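Long-range contacts in tailspike protein (Acinetobacter phage vB_ApiP_P1, PDB 6E1R), which probably binds and degrades the capsular polysaccharide of its Acinetobacter host, as a trimeric phage tailspike: residues Lys21-Gly29 with Asn61-Trp70; Gly29-Met37 with Gly48-Thr56. All coordinates share one frame; numbering follows the deposited sequence.

Contact 1 of 2, residues Lys21-Gly29 with Asn61-Trp70; sequences KVELEGLSG and NNGVTVINGW
The indole of Trp70 is gripped both at its edge and over one face by helix 21-25 and the chain leaving it. Trp70 closes a type I' turn, Ile67-Trp70, the tight end of a hairpin at the border of the small mixed sheet that precedes the parallel beta-helix. Trp70 NE1 donates an almost straight hydrogen bond (3.1 Å, 170°) to Leu27 O, which lies in the ring plane, although NE1 stands above the plane of that carbonyl. Leu24 CD1 makes a CH-pi contact over the five-membered ring of Trp70, 3.9 Å from its centroid. Beyond the bond, the Leu27 side chain crosses the indole at about a right angle, CD2 touching Trp70 CZ2 of the six-membered ring. Ile67 CG1 stands beside the backbone N (chi1 -62°) and CG2 anti to it, so that CG2 meets Glu25 CB at 3.7 Å, while CD1 lies 3.6 Å from Lys21 CG and also touches Leu24 CD2. Asn68, inside the turn, donates from ND2 to Glu25 O at 3.2 Å, approaching from above the carbonyl plane. Val35 of the sheet packs against both Leu24 and Trp70. At the polar margin the Glu25 carboxylate and Asn61 amide stand nearly perpendicular (88°); Glu25 OE1 takes a weak hydrogen bond from Asn61 ND2 at 3.3 Å and a salt bridge from Lys21 NZ at 3.4 Å.

Contact 2 of 2, residues Gly29-Met37 with Gly48-Thr56; sequences GSDGQVVLM and GDHFKYDST
Backbone hydrogen bonds join Val35 to Phe51 in both directions, with Val35 N to Phe51 O at 2.9 Å. Toward the turn Ser30-Gln33, which is type II, Tyr53 N adds a bond to Gln33 O, and Gly32 N a weak one to Tyr53 O. Asp31 holds Ser55 through both carboxylate oxygens: OD1 accepts from Ser55 N at 2.7 Å, and OD2 uses its syn lone pair for Ser55 OG. The arrangement is an antiparallel beta hairpin, strands 34-37 and 49-53 running at 152°, whose residues alternate between two faces. On the face of Val35 and Phe51, covered by Leu24 of helix 21-25, Val35 CG1 packs on Phe51 CB (3.8 Å); selenomethionine Met37 bends at chi3 (73°) to bring CE to Phe51 CE1, with its selenium oblique to the ring in a Met-aromatic contact. The other face, bearing Val34, Leu36, His50 and Lys52, turns to neighbouring subunits: Lys52 NZ hydrogen-bonds Thr38 OG1 of the second subunit, and Leu36 packs on His50 of the third, while within the hairpin Leu36 CD1 meets the His50 ring at its edge. Gly29 O lies over one face of the Tyr53 ring, 3.3 Å from CE1.

From the N terminus the chain runs through strand 16-18 into helix 21-25, then reaches Gly29, the residue the two contacts share. Strand 34-37 follows, and its return as strand 49-53 closes contact 2, the inner loop. The chain then goes on through 61-70 and comes back to the helix, closing contact 1 around the hairpin, so contact 2 is nested within it. Contact 1 ties the helix to the tight turn between strands 66-67 and 70-72; contact 2 joins strands 34-37 and 49-53, second and third of the sheet's five. The two contacts meet where the Trp70 and Tyr53 rings pack edge-to-face and where Asp54 N probably hydrogen-bonds to Gly69 O, before the chain continues toward the beta-helix.

Contact 1 of 2, residues Lys21-Gly29 with Asn61-Trp70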
loop_
_atom_site.group_PDB
_atom_site.type_symbol
_atom_site.label_atom_id
_atom_site.label_comp_id
_atom_site.label_asym_id
_atom_site.label_seq_id
_atom_site.Cartn_x
_atom_site.Cartn_y
_atom_site.Cartn_z
ATOM N N LYS A 21 -43.472 29.977 -7.174
ATOM C CA LYS A 21 -42.672 31.035 -7.781
ATOM C C LYS A 21 -43.519 31.936 -8.669
ATOM O O LYS A 21 -43.261 33.142 -8.752
ATOM C CB LYS A 21 -41.516 30.422 -8.574
ATOM C CG LYS A 21 -40.617 31.425 -9.279
ATOM C CD LYS A 21 -40.816 31.384 -10.786
ATOM C CE LYS A 21 -39.840 32.307 -11.500
ATOM N NZ LYS A 21 -39.932 32.178 -12.981
ATOM N N VAL A 22 -44.529 31.372 -9.337
ATOM C CA VAL A 22 -45.392 32.178 -10.194
ATOM C C VAL A 22 -46.167 33.197 -9.371
ATOM O O VAL A 22 -46.438 34.310 -9.841
ATOM C CB VAL A 22 -46.337 31.269 -11.005
ATOM C CG1 VAL A 22 -47.083 32.074 -12.059
ATOM C CG2 VAL A 22 -45.558 30.131 -11.646
ATOM N N GLU A 23 -46.532 32.846 -8.136
ATOM C CA GLU A 23 -47.209 33.797 -7.264
ATOM C C GLU A 23 -46.259 34.841 -6.693
ATOM O O GLU A 23 -46.713 35.908 -6.266
ATOM C CB GLU A 23 -47.926 33.064 -6.125
ATOM C CG GLU A 23 -48.966 33.917 -5.407
ATOM C CD GLU A 23 -49.746 33.146 -4.361
ATOM O OE1 GLU A 23 -49.974 31.937 -4.561
ATOM O OE2 GLU A 23 -50.128 33.751 -3.337
ATOM N N LEU A 24 -44.953 34.571 -6.690
ATOM C CA LEU A 24 -43.999 35.543 -6.172
ATOM C C LEU A 24 -43.687 36.622 -7.198
ATOM O O LEU A 24 -43.601 37.806 -6.852
ATOM C CB LEU A 24 -42.712 34.842 -5.738
ATOM C CG LEU A 24 -41.658 35.753 -5.105
ATOM C CD1 LEU A 24 -42.113 36.212 -3.731
ATOM C CD2 LEU A 24 -40.308 35.054 -5.024
ATOM N N GLU A 25 -43.512 36.234 -8.463
ATOM C CA GLU A 25 -43.142 37.203 -9.490
ATOM C C GLU A 25 -44.274 38.189 -9.761
ATOM O O GLU A 25 -44.026 39.379 -9.989
ATOM C CB GLU A 25 -42.728 36.467 -10.766
ATOM C CG GLU A 25 -43.702 35.395 -11.231
ATOM C CD GLU A 25 -43.156 34.573 -12.387
ATOM O OE1 GLU A 25 -42.024 34.850 -12.837
ATOM O OE2 GLU A 25 -43.863 33.651 -12.846
ATOM N N GLY A 26 -45.522 37.714 -9.748
ATOM C CA GLY A 26 -46.655 38.609 -9.904
ATOM C C GLY A 26 -46.985 39.439 -8.682
ATOM O O GLY A 26 -47.749 40.404 -8.793
ATOM N N LEU A 27 -46.438 39.087 -7.522
ATOM C CA LEU A 27 -46.727 39.808 -6.289
ATOM C C LEU A 27 -45.845 41.049 -6.181
ATOM O O LEU A 27 -44.630 40.980 -6.389
ATOM C CB LEU A 27 -46.536 38.883 -5.084
ATOM C CG LEU A 27 -46.892 39.391 -3.684
ATOM C CD1 LEU A 27 -47.478 38.265 -2.853
ATOM C CD2 LEU A 27 -45.671 39.945 -2.991
ATOM N N SER A 28 -46.461 42.180 -5.847
ATOM C CA SER A 28 -45.773 43.458 -5.731
ATOM C C SER A 28 -45.464 43.775 -4.272
ATOM O O SER A 28 -46.168 43.337 -3.360
ATOM C CB SER A 28 -46.619 44.581 -6.336
ATOM O OG SER A 28 -45.902 45.803 -6.365
ATOM N N GLY A 29 -44.400 44.548 -4.061
ATOM C CA GLY A 29 -43.980 44.880 -2.714
ATOM C C GLY A 29 -43.159 46.150 -2.668
ATOM O O GLY A 29 -42.934 46.814 -3.682
ATOM N N ASN A 61 -35.236 39.290 -12.817
ATOM C CA ASN A 61 -35.889 38.014 -12.514
ATOM C C ASN A 61 -35.087 36.911 -13.211
ATOM O O ASN A 61 -35.375 36.543 -14.351
ATOM C CB ASN A 61 -37.346 38.026 -12.953
ATOM C CG ASN A 61 -38.035 36.689 -12.741
ATOM O OD1 ASN A 61 -37.562 35.843 -11.982
ATOM N ND2 ASN A 61 -39.171 36.501 -13.402
ATOM N N ASN A 62 -34.077 36.397 -12.508
ATOM C CA ASN A 62 -33.260 35.303 -13.017
ATOM C C ASN A 62 -33.831 33.929 -12.695
ATOM O O ASN A 62 -33.322 32.928 -13.210
ATOM C CB ASN A 62 -31.829 35.405 -12.467
ATOM C CG ASN A 62 -31.785 35.538 -10.953
ATOM O OD1 ASN A 62 -32.568 34.916 -10.236
ATOM N ND2 ASN A 62 -30.857 36.351 -10.462
ATOM N N GLY A 63 -34.862 33.851 -11.856
ATOM C CA GLY A 63 -35.517 32.597 -11.556
ATOM C C GLY A 63 -34.997 31.865 -10.339
ATOM O O GLY A 63 -35.565 30.828 -9.973
ATOM N N VAL A 64 -33.936 32.361 -9.701
ATOM C CA VAL A 64 -33.351 31.687 -8.549
ATOM C C VAL A 64 -33.157 32.679 -7.409
ATOM O O VAL A 64 -33.878 32.637 -6.406
ATOM C CB VAL A 64 -32.015 31.012 -8.914
ATOM C CG1 VAL A 64 -31.417 30.326 -7.694
ATOM C CG2 VAL A 64 -32.207 30.013 -10.043
ATOM N N THR A 65 -32.172 33.568 -7.550
ATOM C CA THR A 65 -31.819 34.468 -6.457
ATOM C C THR A 65 -32.728 35.691 -6.402
ATOM O O THR A 65 -33.157 36.093 -5.316
ATOM C CB THR A 65 -30.355 34.893 -6.576
ATOM O OG1 THR A 65 -30.110 35.421 -7.885
ATOM C CG2 THR A 65 -29.433 33.708 -6.326
ATOM N N VAL A 66 -33.032 36.295 -7.549
ATOM C CA VAL A 66 -33.878 37.482 -7.622
ATOM C C VAL A 66 -35.037 37.191 -8.565
ATOM O O VAL A 66 -34.823 36.762 -9.705
ATOM C CB VAL A 66 -33.094 38.723 -8.090
ATOM C CG1 VAL A 66 -33.556 39.957 -7.332
ATOM C CG2 VAL A 66 -31.601 38.514 -7.904
ATOM N N ILE A 67 -36.259 37.424 -8.087
ATOM C CA ILE A 67 -37.477 37.152 -8.850
ATOM C C ILE A 67 -38.327 38.421 -8.797
ATOM O O ILE A 67 -39.098 38.633 -7.856
ATOM C CB ILE A 67 -38.248 35.941 -8.316
ATOM C CG1 ILE A 67 -37.390 34.679 -8.430
ATOM C CG2 ILE A 67 -39.547 35.752 -9.082
ATOM C CD1 ILE A 67 -38.010 33.455 -7.798
ATOM N N ASN A 68 -38.184 39.275 -9.813
ATOM C CA ASN A 68 -38.935 40.530 -9.927
ATOM C C ASN A 68 -38.830 41.370 -8.654
ATOM O O ASN A 68 -39.822 41.868 -8.120
ATOM C CB ASN A 68 -40.396 40.265 -10.293
ATOM C CG ASN A 68 -40.579 39.939 -11.764
ATOM O OD1 ASN A 68 -39.744 40.292 -12.597
ATOM N ND2 ASN A 68 -41.676 39.270 -12.091
ATOM N N GLY A 69 -37.600 41.525 -8.169
ATOM C CA GLY A 69 -37.309 42.338 -7.012
ATOM C C GLY A 69 -37.181 41.572 -5.712
ATOM O O GLY A 69 -36.620 42.106 -4.749
ATOM N N TRP A 70 -37.684 40.343 -5.659
ATOM C CA TRP A 70 -37.610 39.526 -4.454
ATOM C C TRP A 70 -36.299 38.752 -4.467
ATOM O O TRP A 70 -36.097 37.872 -5.311
ATOM C CB TRP A 70 -38.815 38.595 -4.368
ATOM C CG TRP A 70 -40.098 39.350 -4.266
ATOM C CD1 TRP A 70 -40.984 39.609 -5.270
ATOM C CD2 TRP A 70 -40.624 39.980 -3.093
ATOM N NE1 TRP A 70 -42.038 40.349 -4.790
ATOM C CE2 TRP A 70 -41.840 40.589 -3.456
ATOM C CE3 TRP A 70 -40.188 40.078 -1.769
ATOM C CZ2 TRP A 70 -42.621 41.291 -2.543
ATOM C CZ3 TRP A 70 -40.968 40.771 -0.864
ATOM C CH2 TRP A 70 -42.171 41.369 -1.255
#

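Contact 2 of 2, residues Gly29-Met37 with Gly48-Thr56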
loop_
_atom_site.group_PDB
_atom_site.type_symbol
_atom_site.label_atom_id
_atom_site.label_comp_id
_atom_site.label_asym_id
_atom_site.label_seq_id
_atom_site.Cartn_x
_atom_site.Cartn_y
_atom_site.Cartn_z
ATOM N N GLY A 29 -44.400 44.548 -4.061
ATOM C CA GLY A 29 -43.980 44.880 -2.714
ATOM C C GLY A 29 -43.159 46.150 -2.668
ATOM O O GLY A 29 -42.934 46.814 -3.682
ATOM N N SER A 30 -42.714 46.483 -1.458
ATOM C CA SER A 30 -41.888 47.652 -1.193
ATOM C C SER A 30 -40.575 47.218 -0.550
ATOM O O SER A 30 -40.393 46.056 -0.180
ATOM C CB SER A 30 -42.620 48.650 -0.286
ATOM O OG SER A 30 -43.878 49.009 -0.831
ATOM N N ASP A 31 -39.661 48.177 -0.402
ATOM C CA ASP A 31 -38.330 47.873 0.111
ATOM C C ASP A 31 -38.399 47.321 1.528
ATOM O O ASP A 31 -39.184 47.785 2.359
ATOM C CB ASP A 31 -37.447 49.122 0.085
ATOM C CG ASP A 31 -36.901 49.424 -1.295
ATOM O OD1 ASP A 31 -36.649 48.466 -2.054
ATOM O OD2 ASP A 31 -36.719 50.617 -1.616
ATOM N N GLY A 32 -37.565 46.317 1.799
ATOM C CA GLY A 32 -37.471 45.727 3.114
ATOM C C GLY A 32 -38.524 44.693 3.440
ATOM O O GLY A 32 -38.363 43.962 4.426
ATOM N N GLN A 33 -39.592 44.600 2.652
ATOM C CA GLN A 33 -40.654 43.650 2.953
ATOM C C GLN A 33 -40.165 42.225 2.738
ATOM O O GLN A 33 -39.469 41.927 1.764
ATOM C CB GLN A 33 -41.881 43.925 2.085
ATOM C CG GLN A 33 -42.560 45.252 2.374
ATOM C CD GLN A 33 -43.868 45.411 1.626
ATOM O OE1 GLN A 33 -44.016 44.934 0.501
ATOM N NE2 GLN A 33 -44.829 46.084 2.250
ATOM N N VAL A 34 -40.541 41.340 3.656
ATOM C CA VAL A 34 -40.116 39.948 3.629
ATOM C C VAL A 34 -41.352 39.073 3.468
ATOM O O VAL A 34 -42.392 39.331 4.084
ATOM C CB VAL A 34 -39.317 39.580 4.899
ATOM C CG1 VAL A 34 -39.704 38.209 5.428
ATOM C CG2 VAL A 34 -37.826 39.650 4.613
ATOM N N VAL A 35 -41.235 38.044 2.629
ATOM C CA VAL A 35 -42.320 37.113 2.360
ATOM C C VAL A 35 -41.794 35.694 2.538
ATOM O O VAL A 35 -40.592 35.435 2.451
ATOM C CB VAL A 35 -42.901 37.315 0.939
ATOM C CG1 VAL A 35 -41.916 36.831 -0.117
ATOM C CG2 VAL A 35 -44.254 36.635 0.784
ATOM N N LEU A 36 -42.715 34.772 2.807
ATOM C CA LEU A 36 -42.402 33.360 2.983
ATOM C C LEU A 36 -42.942 32.577 1.795
ATOM O O LEU A 36 -44.149 32.589 1.535
ATOM C CB LEU A 36 -42.990 32.823 4.290
ATOM C CG LEU A 36 -43.020 31.300 4.464
ATOM C CD1 LEU A 36 -41.630 30.691 4.381
ATOM C CD2 LEU A 36 -43.683 30.925 5.781
HETATM N N MSE A 37 -42.050 31.901 1.078
HETATM C CA MSE A 37 -42.465 31.040 -0.018
HETATM C C MSE A 37 -42.339 29.579 0.390
HETATM O O MSE A 37 -41.271 29.134 0.810
HETATM C CB MSE A 37 -41.644 31.315 -1.278
HETATM C CG MSE A 37 -42.187 30.621 -2.518
HETATM SE SE MSE A 37 -41.242 31.088 -4.156
HETATM C CE MSE A 37 -39.594 30.091 -3.850
ATOM N N GLY A 48 -38.556 26.230 -1.291
ATOM C CA GLY A 48 -39.098 27.370 -0.584
ATOM C C GLY A 48 -38.028 28.112 0.192
ATOM O O GLY A 48 -37.017 27.545 0.608
ATOM N N ASP A 49 -38.269 29.403 0.400
ATOM C CA ASP A 49 -37.296 30.266 1.055
ATOM C C ASP A 49 -37.963 31.602 1.348
ATOM O O ASP A 49 -39.051 31.899 0.847
ATOM C CB ASP A 49 -36.049 30.455 0.187
ATOM C CG ASP A 49 -34.833 30.853 0.989
ATOM O OD1 ASP A 49 -34.975 31.146 2.194
ATOM O OD2 ASP A 49 -33.728 30.861 0.413
ATOM N N HIS A 50 -37.296 32.403 2.173
ATOM C CA HIS A 50 -37.729 33.765 2.440
ATOM C C HIS A 50 -37.167 34.701 1.380
ATOM O O HIS A 50 -36.081 34.477 0.838
ATOM C CB HIS A 50 -37.278 34.221 3.829
ATOM C CG HIS A 50 -37.968 33.512 4.952
ATOM N ND1 HIS A 50 -37.622 33.693 6.273
ATOM C CD2 HIS A 50 -38.984 32.619 4.948
ATOM C CE1 HIS A 50 -38.398 32.943 7.035
ATOM N NE2 HIS A 50 -39.232 32.281 6.256
ATOM N N PHE A 51 -37.924 35.751 1.076
ATOM C CA PHE A 51 -37.528 36.717 0.065
ATOM C C PHE A 51 -37.710 38.127 0.600
ATOM O O PHE A 51 -38.731 38.441 1.220
ATOM C CB PHE A 51 -38.331 36.543 -1.231
ATOM C CG PHE A 51 -37.939 35.332 -2.028
ATOM C CD1 PHE A 51 -38.445 34.083 -1.710
ATOM C CD2 PHE A 51 -37.057 35.440 -3.091
ATOM C CE1 PHE A 51 -38.084 32.965 -2.440
ATOM C CE2 PHE A 51 -36.691 34.325 -3.827
ATOM C CZ PHE A 51 -37.206 33.086 -3.500
ATOM N N LYS A 52 -36.715 38.973 0.354
ATOM C CA LYS A 52 -36.764 40.382 0.704
ATOM C C LYS A 52 -36.828 41.198 -0.577
ATOM O O LYS A 52 -36.149 40.880 -1.557
ATOM C CB LYS A 52 -35.541 40.791 1.530
ATOM C CG LYS A 52 -35.558 42.235 2.005
ATOM C CD LYS A 52 -34.338 42.553 2.853
ATOM C CE LYS A 52 -34.379 41.819 4.183
ATOM N NZ LYS A 52 -33.172 42.102 5.010
ATOM N N TYR A 53 -37.657 42.234 -0.578
ATOM C CA TYR A 53 -37.861 43.023 -1.783
ATOM C C TYR A 53 -36.776 44.080 -1.928
ATOM O O TYR A 53 -36.324 44.672 -0.942
ATOM C CB TYR A 53 -39.236 43.686 -1.767
ATOM C CG TYR A 53 -39.625 44.308 -3.089
ATOM C CD1 TYR A 53 -39.476 45.670 -3.309
ATOM C CD2 TYR A 53 -40.124 43.528 -4.124
ATOM C CE1 TYR A 53 -39.825 46.242 -4.516
ATOM C CE2 TYR A 53 -40.477 44.091 -5.335
ATOM C CZ TYR A 53 -40.325 45.448 -5.526
ATOM O OH TYR A 53 -40.674 46.013 -6.730
ATOM N N ASP A 54 -36.362 44.315 -3.171
ATOM C CA ASP A 54 -35.356 45.318 -3.502
ATOM C C ASP A 54 -35.869 46.095 -4.706
ATOM O O ASP A 54 -35.950 45.550 -5.811
ATOM C CB ASP A 54 -34.004 44.667 -3.803
ATOM C CG ASP A 54 -32.858 45.664 -3.809
ATOM O OD1 ASP A 54 -33.062 46.816 -4.246
ATOM O OD2 ASP A 54 -31.745 45.289 -3.383
ATOM N N SER A 55 -36.209 47.368 -4.492
ATOM C CA SER A 55 -36.752 48.183 -5.572
ATOM C C SER A 55 -35.724 48.460 -6.660
ATOM O O SER A 55 -36.109 48.745 -7.799
ATOM C CB SER A 55 -37.291 49.504 -5.021
ATOM O OG SER A 55 -36.277 50.234 -4.353
ATOM N N THR A 56 -34.430 48.386 -6.338
ATOM C CA THR A 56 -33.406 48.614 -7.351
ATOM C C THR A 56 -33.396 47.506 -8.397
ATOM O O THR A 56 -33.027 47.749 -9.551
ATOM C CB THR A 56 -32.029 48.731 -6.696
ATOM O OG1 THR A 56 -31.714 47.508 -6.017
ATOM C CG2 THR A 56 -32.011 49.877 -5.694
#